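Long-range contacts in ftsY (Mycoplasma mycoides, PDB 1ZU5), which is a signal recognition particle receptor of the SRP54 family, with a helical bundle domain joined to a P-loop GTPase domain: residues 93-98 with 281-286; 120-125 with 194-199; 230-235 with 258-263. One frame throughout, in Å; residues are numbered along the deposited sequence.

Contact 1 of 3, residues 93-98 with 281-286; sequences NKKYRI and NIPIKM
K285 reaches from strand 284-286 to the carbonyls of the turn at 95-97, and each methylene of its chain has a neighbour there. CB lies 3.8 Å from I98 CD1. CG and CD run past the carbonyl of Y96, with CG 3.5 Å from Y96 O. CE comes 3.4 Å from K95 O, and the chain ends where NZ donates a 2.7 Å hydrogen bond to R97 O. CG sits opposite the carbonyl carbon of its own residue (chi1 -60°) and the chain is extended beyond it, which accounts for this reach. NZ stands 37° out of the plane of the R97 carbonyl, so it comes from above that plane rather than along a lone pair. NZ has a further partner, this one charged: it forms a salt bridge with the carboxylate of E230.

Two apolar contacts flank the lysine. P283 CB meets the Y96 ring at CD1, 3.5 Å away, and its CG rests near K95 O. K95 runs nearly perpendicular to P283 and bends only at its last torsion (chi4 -86°), bringing NZ to 3.6 Å from P283 CD. On the other flank, I98 CD1 approaches M286 CG at the longer distance of 4.5 Å. Y96 also touches Y86 and T87 of helix 71-87, and I98 touches Y129 of helix 115-131.

A buried ammonium group is thus paired with one carbonyl and one carboxylate. This probably favours its charged form and ties the turn at 95-97 to strand 284-288 of the sheet.

Contact 2 of 3, residues 120-125 with 194-199; sequences TSLAKM and LLLIDT
The helix that follows the Walker A pattern in P-loop proteins packs here, as helix 115-131, on the central sheet through strand 194-198. The two short segments run antiparallel, with an angle of 175° between their directions and axes 9.2 Å apart. L122 carries most of the contact, and its two methyls divide the work. CD2 lies 3.3 Å from L196 CB, while CD1 lies 3.2 Å from D198 CB and also nears that residue's CA. The L122 and L196 side chains lie alongside one another, pointing opposite ways, while D198 stands nearly perpendicular to L122. One turn further along the helix, M125 CB meets L196 CD1 at 3.8 Å. L196 CG lies opposite its own carbonyl carbon (chi1 -73°), and CD1 also comes 3.7 Å from L122 O, placing this methyl between the two helical residues.

D198 joins the packing through its CB, and CG is 3.8 Å from L122 CD1. Its carboxylate has a long, weak ion pair with K118, and its side chain touches T119; both belong to the probable P-loop. Since these side chains meet carbon to carbon and the two segments share no hydrogen bond, the packing is apolar, beside a polar end of the strand.

Contact 3 of 3, residues 230-235 with 258-263; sequences EVLLVI and GIILTK
Four backbone hydrogen bonds join L233 and I235 to G258, I260 and T262. L233 N donates to G258 O at 3.0 Å and I235 N to I260 O at 2.9 Å; in return, I260 N bonds L233 O and T262 N bonds I235 O at 2.8 Å. Bonds shared by residues two apart on each strand, with both strands running the same way at 30° to one another, establish parallel pairing.

CA-H...O contacts supplement these bonds. L232 CA approaches G258 O and V234 CA approaches I260 O, so each of these carbonyls receives an N-H and a CA-H from the neighbouring strand. L233 O and I235 O are approached likewise by the CA atoms of I259 and L261.

Apolar contacts lie on both sheet faces. On the face of L232, V234 and I260, the CD1 of I260 is 3.8 Å from L232 CB, with the two side chains set nearly square to each other. V234 CG1 meets T262 CG2 at 3.7 Å, and S121 of helix 115-131 touches V234, I260 and T262. On the other face, I235 CG1 is turned away from its own carbonyl carbon (chi1 -55°), which carries CD1 over to I259 CD1, 3.7 Å away; both side chains also touch I276 of helix 272-279.

Helix 240-253 connects the two strands, completing the beta-alpha-beta unit of a P-loop GTPase core.

How the contacts relate
All three contacts reach one mixed sheet. Contact 1 closes the longest loop, and contacts 2 and 3 follow in series inside it. Centres of contacts 1 and 3 are about 10 Å apart, those of 2 and 3 about 11 Å, and those of 1 and 2 about 17 Å. Strands 284-288 and 258-262 are neighbours, with K285 N 2.9 Å from I259 O in a probable hydrogen bond. I98 CA lies 3.5 Å from E230 OE2, so segment 93-98 also packs against contact 3. Helix 115-131 links contacts 2 and 3, where M125 CE meets L232 CD1 at 3.7 Å. M286 CE also reaches M125 SD, at 3.9 Å. The shared sheet and helix 115-131 thus join all three contacts.

Contact 1 of 3, residues 93-98 with 281-286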
loop_
_atom_site.group_PDB
_atom_site.type_symbol
_atom_site.label_atom_id
_atom_site.label_comp_id
_atom_site.label_asym_id
_atom_site.label_seq_id
_atom_site.Cartn_x
_atom_site.Cartn_y
_atom_site.Cartn_z
ATOM N N ASN A 93 5.565 -11.220 9.857
ATOM C CA ASN A 93 4.149 -11.449 10.133
ATOM C C ASN A 93 3.553 -10.282 10.879
ATOM O O ASN A 93 2.455 -9.821 10.526
ATOM C CB ASN A 93 3.899 -12.746 10.910
ATOM C CG ASN A 93 2.405 -12.981 11.195
ATOM O OD1 ASN A 93 1.649 -13.435 10.314
ATOM N ND2 ASN A 93 1.979 -12.678 12.433
ATOM N N LYS A 94 4.265 -9.821 11.911
ATOM C CA LYS A 94 3.838 -8.666 12.714
ATOM C C LYS A 94 3.944 -7.362 11.878
ATOM O O LYS A 94 2.933 -6.642 11.721
ATOM C CB LYS A 94 4.640 -8.599 14.027
ATOM C CG LYS A 94 5.057 -7.185 14.470
ATOM C CD LYS A 94 5.409 -7.131 15.971
ATOM C CE LYS A 94 4.108 -7.283 16.801
ATOM N NZ LYS A 94 4.436 -7.635 18.216
ATOM N N LYS A 95 5.148 -7.096 11.335
ATOM C CA LYS A 95 5.376 -5.954 10.432
ATOM C C LYS A 95 4.224 -5.749 9.435
ATOM O O LYS A 95 3.645 -4.673 9.418
ATOM C CB LYS A 95 6.735 -6.097 9.707
ATOM C CG LYS A 95 7.468 -4.753 9.413
ATOM C CD LYS A 95 8.839 -4.974 8.704
ATOM C CE LYS A 95 9.643 -3.612 8.398
ATOM N NZ LYS A 95 9.289 -2.881 7.079
ATOM N N TYR A 96 3.863 -6.754 8.637
ATOM C CA TYR A 96 2.791 -6.555 7.644
ATOM C C TYR A 96 1.353 -6.630 8.189
ATOM O O TYR A 96 0.407 -6.323 7.471
ATOM C CB TYR A 96 2.904 -7.510 6.452
ATOM C CG TYR A 96 4.260 -7.630 5.762
ATOM C CD1 TYR A 96 5.320 -6.746 6.038
ATOM C CD2 TYR A 96 4.473 -8.641 4.803
ATOM C CE1 TYR A 96 6.548 -6.872 5.401
ATOM C CE2 TYR A 96 5.696 -8.778 4.156
ATOM C CZ TYR A 96 6.730 -7.890 4.457
ATOM O OH TYR A 96 7.943 -8.045 3.818
ATOM N N ARG A 97 1.187 -7.037 9.445
ATOM C CA ARG A 97 -0.145 -7.167 10.044
ATOM C C ARG A 97 -0.778 -5.802 10.273
ATOM O O ARG A 97 -0.141 -4.878 10.769
ATOM C CB ARG A 97 -0.062 -7.906 11.395
ATOM C CG ARG A 97 -1.351 -8.607 11.863
ATOM C CD ARG A 97 -1.276 -8.975 13.380
ATOM N NE ARG A 97 -2.186 -8.177 14.224
ATOM C CZ ARG A 97 -1.966 -7.854 15.507
ATOM N NH1 ARG A 97 -0.841 -8.236 16.115
ATOM N NH2 ARG A 97 -2.866 -7.134 16.187
ATOM N N ILE A 98 -2.044 -5.694 9.920
ATOM C CA ILE A 98 -2.858 -4.599 10.357
ATOM C C ILE A 98 -3.148 -4.805 11.820
ATOM O O ILE A 98 -3.673 -5.847 12.219
ATOM C CB ILE A 98 -4.185 -4.594 9.633
ATOM C CG1 ILE A 98 -3.980 -4.367 8.111
ATOM C CG2 ILE A 98 -5.171 -3.656 10.351
ATOM C CD1 ILE A 98 -3.812 -2.948 7.717
ATOM N N ASN A 281 10.615 2.225 3.330
ATOM C CA ASN A 281 10.788 1.246 4.395
ATOM C C ASN A 281 9.575 1.212 5.248
ATOM O O ASN A 281 9.693 1.279 6.453
ATOM C CB ASN A 281 12.007 1.569 5.260
ATOM C CG ASN A 281 12.443 0.398 6.116
ATOM O OD1 ASN A 281 12.142 -0.775 5.825
ATOM N ND2 ASN A 281 13.154 0.708 7.197
ATOM N N ILE A 282 8.409 1.140 4.609
ATOM C CA ILE A 282 7.120 0.993 5.279
ATOM C C ILE A 282 6.453 -0.211 4.601
ATOM O O ILE A 282 6.453 -0.310 3.356
ATOM C CB ILE A 282 6.202 2.235 5.154
ATOM C CG1 ILE A 282 6.787 3.392 5.942
ATOM C CG2 ILE A 282 4.823 1.965 5.733
ATOM C CD1 ILE A 282 6.377 4.746 5.387
ATOM N N PRO A 283 5.980 -1.174 5.427
ATOM C CA PRO A 283 5.409 -2.376 4.895
ATOM C C PRO A 283 4.127 -2.089 4.114
ATOM O O PRO A 283 3.325 -1.253 4.539
ATOM C CB PRO A 283 5.148 -3.208 6.162
ATOM C CG PRO A 283 5.072 -2.261 7.254
ATOM C CD PRO A 283 6.058 -1.219 6.906
ATOM N N ILE A 284 3.959 -2.759 2.971
ATOM C CA ILE A 284 2.691 -2.772 2.243
ATOM C C ILE A 284 1.748 -3.693 2.990
ATOM O O ILE A 284 2.077 -4.852 3.169
ATOM C CB ILE A 284 2.853 -3.247 0.798
ATOM C CG1 ILE A 284 3.746 -2.275 0.034
ATOM C CG2 ILE A 284 1.488 -3.340 0.103
ATOM C CD1 ILE A 284 4.288 -2.808 -1.337
ATOM N N LYS A 285 0.597 -3.190 3.442
ATOM C CA LYS A 285 -0.357 -4.015 4.184
ATOM C C LYS A 285 -1.567 -4.459 3.391
ATOM O O LYS A 285 -2.125 -5.523 3.650
ATOM C CB LYS A 285 -0.805 -3.289 5.444
ATOM C CG LYS A 285 0.395 -2.977 6.369
ATOM C CD LYS A 285 -0.028 -2.822 7.801
ATOM C CE LYS A 285 1.191 -2.511 8.654
ATOM N NZ LYS A 285 0.804 -2.427 10.059
ATOM N N MET A 286 -2.001 -3.637 2.440
ATOM C CA MET A 286 -3.097 -3.992 1.572
ATOM C C MET A 286 -2.682 -3.671 0.164
ATOM O O MET A 286 -1.855 -2.803 -0.090
ATOM C CB MET A 286 -4.392 -3.238 1.915
ATOM C CG MET A 286 -4.908 -3.385 3.389
ATOM S SD MET A 286 -5.590 -5.045 3.697
ATOM C CE MET A 286 -7.367 -4.790 3.834
#

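Contact 2 of 3, residues 120-125 with 194-199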
loop_
_atom_site.group_PDB
_atom_site.type_symbol
_atom_site.label_atom_id
_atom_site.label_comp_id
_atom_site.label_asym_id
_atom_site.label_seq_id
_atom_site.Cartn_x
_atom_site.Cartn_y
_atom_site.Cartn_z
ATOM N N THR A 120 -11.848 5.900 -2.035
ATOM C CA THR A 120 -12.012 4.538 -2.539
ATOM C C THR A 120 -11.340 3.530 -1.598
ATOM O O THR A 120 -11.914 2.481 -1.293
ATOM C CB THR A 120 -11.444 4.405 -3.951
ATOM O OG1 THR A 120 -12.277 5.171 -4.853
ATOM C CG2 THR A 120 -11.429 2.943 -4.404
ATOM N N SER A 121 -10.146 3.844 -1.112
ATOM C CA SER A 121 -9.483 2.931 -0.208
ATOM C C SER A 121 -10.187 2.828 1.148
ATOM O O SER A 121 -10.368 1.728 1.675
ATOM C CB SER A 121 -7.995 3.285 -0.074
ATOM O OG SER A 121 -7.320 3.100 -1.320
ATOM N N LEU A 122 -10.542 3.966 1.740
ATOM C CA LEU A 122 -11.371 3.966 2.936
ATOM C C LEU A 122 -12.617 3.120 2.734
ATOM O O LEU A 122 -12.909 2.262 3.551
ATOM C CB LEU A 122 -11.808 5.376 3.314
ATOM C CG LEU A 122 -11.054 6.247 4.298
ATOM C CD1 LEU A 122 -11.792 7.567 4.366
ATOM C CD2 LEU A 122 -11.064 5.627 5.665
ATOM N N ALA A 123 -13.379 3.353 1.666
ATOM C CA ALA A 123 -14.582 2.533 1.439
ATOM C C ALA A 123 -14.273 1.032 1.419
ATOM O O ALA A 123 -14.964 0.262 2.067
ATOM C CB ALA A 123 -15.294 2.941 0.177
ATOM N N LYS A 124 -13.244 0.638 0.678
ATOM C CA LYS A 124 -12.828 -0.759 0.536
ATOM C C LYS A 124 -12.322 -1.379 1.849
ATOM O O LYS A 124 -12.584 -2.541 2.097
ATOM C CB LYS A 124 -11.739 -0.875 -0.546
ATOM C CG LYS A 124 -12.234 -0.683 -1.960
ATOM C CD LYS A 124 -11.106 -0.857 -2.953
ATOM C CE LYS A 124 -11.660 -0.786 -4.379
ATOM N NZ LYS A 124 -10.605 -0.902 -5.428
ATOM N N MET A 125 -11.569 -0.616 2.648
ATOM C CA MET A 125 -11.166 -0.998 3.996
ATOM C C MET A 125 -12.386 -1.204 4.857
ATOM O O MET A 125 -12.401 -2.125 5.658
ATOM C CB MET A 125 -10.374 0.109 4.698
ATOM C CG MET A 125 -8.985 0.354 4.239
ATOM S SD MET A 125 -7.901 -0.986 4.623
ATOM C CE MET A 125 -7.776 -0.885 6.407
ATOM N N LEU A 194 -14.462 -0.320 14.477
ATOM C CA LEU A 194 -13.500 0.383 13.635
ATOM C C LEU A 194 -14.010 1.754 13.241
ATOM O O LEU A 194 -15.142 1.895 12.760
ATOM C CB LEU A 194 -13.177 -0.431 12.370
ATOM C CG LEU A 194 -12.141 0.103 11.369
ATOM C CD1 LEU A 194 -10.732 0.276 11.987
ATOM C CD2 LEU A 194 -12.137 -0.751 10.069
ATOM N N LEU A 195 -13.151 2.743 13.482
ATOM C CA LEU A 195 -13.283 4.076 12.955
ATOM C C LEU A 195 -12.235 4.261 11.877
ATOM O O LEU A 195 -11.017 4.112 12.133
ATOM C CB LEU A 195 -13.076 5.143 14.034
ATOM C CG LEU A 195 -13.137 6.604 13.526
ATOM C CD1 LEU A 195 -14.464 6.957 12.861
ATOM C CD2 LEU A 195 -12.850 7.582 14.650
ATOM N N LEU A 196 -12.717 4.599 10.683
ATOM C CA LEU A 196 -11.847 4.948 9.549
ATOM C C LEU A 196 -11.903 6.455 9.275
ATOM O O LEU A 196 -12.982 7.008 9.043
ATOM C CB LEU A 196 -12.251 4.152 8.317
ATOM C CG LEU A 196 -11.887 2.651 8.327
ATOM C CD1 LEU A 196 -12.617 1.940 7.195
ATOM C CD2 LEU A 196 -10.376 2.402 8.248
ATOM N N ILE A 197 -10.746 7.117 9.361
ATOM C CA ILE A 197 -10.655 8.557 9.185
ATOM C C ILE A 197 -9.927 8.972 7.894
ATOM O O ILE A 197 -8.743 8.641 7.677
ATOM C CB ILE A 197 -9.940 9.240 10.397
ATOM C CG1 ILE A 197 -10.617 8.901 11.754
ATOM C CG2 ILE A 197 -9.814 10.772 10.176
ATOM C CD1 ILE A 197 -9.763 9.366 12.901
ATOM N N ASP A 198 -10.651 9.717 7.060
ATOM C CA ASP A 198 -10.105 10.370 5.874
ATOM C C ASP A 198 -9.446 11.679 6.318
ATOM O O ASP A 198 -10.098 12.654 6.549
ATOM C CB ASP A 198 -11.259 10.681 4.889
ATOM C CG ASP A 198 -10.759 11.084 3.536
ATOM O OD1 ASP A 198 -11.591 11.454 2.680
ATOM O OD2 ASP A 198 -9.513 11.033 3.326
ATOM N N THR A 199 -8.145 11.701 6.468
ATOM C CA THR A 199 -7.484 12.859 6.994
ATOM C C THR A 199 -7.560 14.040 6.042
ATOM O O THR A 199 -7.911 13.898 4.874
ATOM C CB THR A 199 -6.015 12.540 7.234
ATOM O OG1 THR A 199 -5.436 12.098 5.985
ATOM C CG2 THR A 199 -5.900 11.483 8.307
#

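Contact 3 of 3, residues 230-235 with 258-263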
loop_
_atom_site.group_PDB
_atom_site.type_symbol
_atom_site.label_atom_id
_atom_site.label_comp_id
_atom_site.label_asym_id
_atom_site.label_seq_id
_atom_site.Cartn_x
_atom_site.Cartn_y
_atom_site.Cartn_z
ATOM N N GLU A 230 -3.265 2.530 13.016
ATOM C CA GLU A 230 -2.801 2.372 11.638
ATOM C C GLU A 230 -2.890 3.789 11.049
ATOM O O GLU A 230 -3.820 4.566 11.350
ATOM C CB GLU A 230 -3.726 1.401 10.904
ATOM C CG GLU A 230 -3.167 0.124 10.188
ATOM C CD GLU A 230 -1.817 -0.436 10.673
ATOM O OE1 GLU A 230 -0.722 0.084 10.291
ATOM O OE2 GLU A 230 -1.828 -1.460 11.380
ATOM N N VAL A 231 -1.866 4.154 10.288
ATOM C CA VAL A 231 -1.888 5.368 9.495
ATOM C C VAL A 231 -1.496 4.925 8.104
ATOM O O VAL A 231 -0.303 4.739 7.829
ATOM C CB VAL A 231 -0.895 6.420 9.993
ATOM C CG1 VAL A 231 -0.786 7.562 8.959
ATOM C CG2 VAL A 231 -1.283 6.926 11.384
ATOM N N LEU A 232 -2.492 4.741 7.228
ATOM C CA LEU A 232 -2.215 4.114 5.939
ATOM C C LEU A 232 -2.115 5.084 4.767
ATOM O O LEU A 232 -3.046 5.801 4.482
ATOM C CB LEU A 232 -3.238 3.007 5.665
ATOM C CG LEU A 232 -3.459 2.023 6.822
ATOM C CD1 LEU A 232 -4.776 1.296 6.629
ATOM C CD2 LEU A 232 -2.263 1.070 6.882
ATOM N N LEU A 233 -0.963 5.059 4.114
ATOM C CA LEU A 233 -0.628 5.802 2.935
ATOM C C LEU A 233 -1.018 5.094 1.609
ATOM O O LEU A 233 -0.572 3.980 1.310
ATOM C CB LEU A 233 0.878 6.092 2.974
ATOM C CG LEU A 233 1.633 6.814 1.822
ATOM C CD1 LEU A 233 1.014 8.137 1.447
ATOM C CD2 LEU A 233 3.212 6.914 2.156
ATOM N N VAL A 234 -1.878 5.751 0.828
ATOM C CA VAL A 234 -2.348 5.189 -0.419
ATOM C C VAL A 234 -1.340 5.573 -1.485
ATOM O O VAL A 234 -0.983 6.762 -1.608
ATOM C CB VAL A 234 -3.799 5.729 -0.753
ATOM C CG1 VAL A 234 -4.204 5.356 -2.150
ATOM C CG2 VAL A 234 -4.821 5.204 0.252
ATOM N N ILE A 235 -0.819 4.570 -2.202
ATOM C CA ILE A 235 0.114 4.794 -3.335
ATOM C C ILE A 235 -0.460 4.067 -4.561
ATOM O O ILE A 235 -0.731 2.835 -4.505
ATOM C CB ILE A 235 1.522 4.283 -3.071
ATOM C CG1 ILE A 235 2.074 4.889 -1.798
ATOM C CG2 ILE A 235 2.445 4.563 -4.249
ATOM C CD1 ILE A 235 3.483 4.405 -1.465
ATOM N N GLY A 258 1.654 1.817 7.417
ATOM C CA GLY A 258 1.508 0.817 6.357
ATOM C C GLY A 258 1.073 1.482 5.069
ATOM O O GLY A 258 0.630 2.646 5.077
ATOM N N ILE A 259 1.214 0.742 3.964
ATOM C CA ILE A 259 0.848 1.242 2.645
ATOM C C ILE A 259 -0.303 0.454 2.075
ATOM O O ILE A 259 -0.454 -0.731 2.330
ATOM C CB ILE A 259 2.084 1.267 1.713
ATOM C CG1 ILE A 259 3.007 2.416 2.149
ATOM C CG2 ILE A 259 1.697 1.470 0.267
ATOM C CD1 ILE A 259 4.283 2.365 1.537
ATOM N N ILE A 260 -1.166 1.153 1.346
ATOM C CA ILE A 260 -2.199 0.548 0.500
ATOM C C ILE A 260 -1.769 0.896 -0.891
ATOM O O ILE A 260 -1.859 2.058 -1.284
ATOM C CB ILE A 260 -3.567 1.116 0.765
ATOM C CG1 ILE A 260 -3.881 1.037 2.277
ATOM C CG2 ILE A 260 -4.605 0.354 -0.059
ATOM C CD1 ILE A 260 -5.204 1.649 2.678
ATOM N N LEU A 261 -1.208 -0.108 -1.582
ATOM C CA LEU A 261 -0.798 -0.036 -2.976
ATOM C C LEU A 261 -1.985 -0.376 -3.874
ATOM O O LEU A 261 -2.401 -1.533 -4.016
ATOM C CB LEU A 261 0.365 -1.014 -3.220
ATOM C CG LEU A 261 1.025 -1.151 -4.586
ATOM C CD1 LEU A 261 1.828 0.128 -5.035
ATOM C CD2 LEU A 261 1.916 -2.389 -4.573
ATOM N N THR A 262 -2.531 0.645 -4.497
ATOM C CA THR A 262 -3.714 0.465 -5.297
ATOM C C THR A 262 -3.327 0.295 -6.760
ATOM O O THR A 262 -2.189 0.642 -7.150
ATOM C CB THR A 262 -4.642 1.681 -5.150
ATOM O OG1 THR A 262 -4.045 2.804 -5.792
ATOM C CG2 THR A 262 -4.858 2.034 -3.688
ATOM N N LYS A 263 -4.273 -0.280 -7.541
ATOM C CA LYS A 263 -4.235 -0.393 -9.013
ATOM C C LYS A 263 -3.073 -1.220 -9.477
ATOM O O LYS A 263 -2.506 -0.986 -10.549
ATOM C CB LYS A 263 -4.247 0.988 -9.677
ATOM C CG LYS A 263 -5.298 1.942 -8.976
ATOM C CD LYS A 263 -5.891 2.986 -9.895
ATOM C CE LYS A 263 -4.873 3.441 -10.884
ATOM N NZ LYS A 263 -5.328 4.614 -11.631
#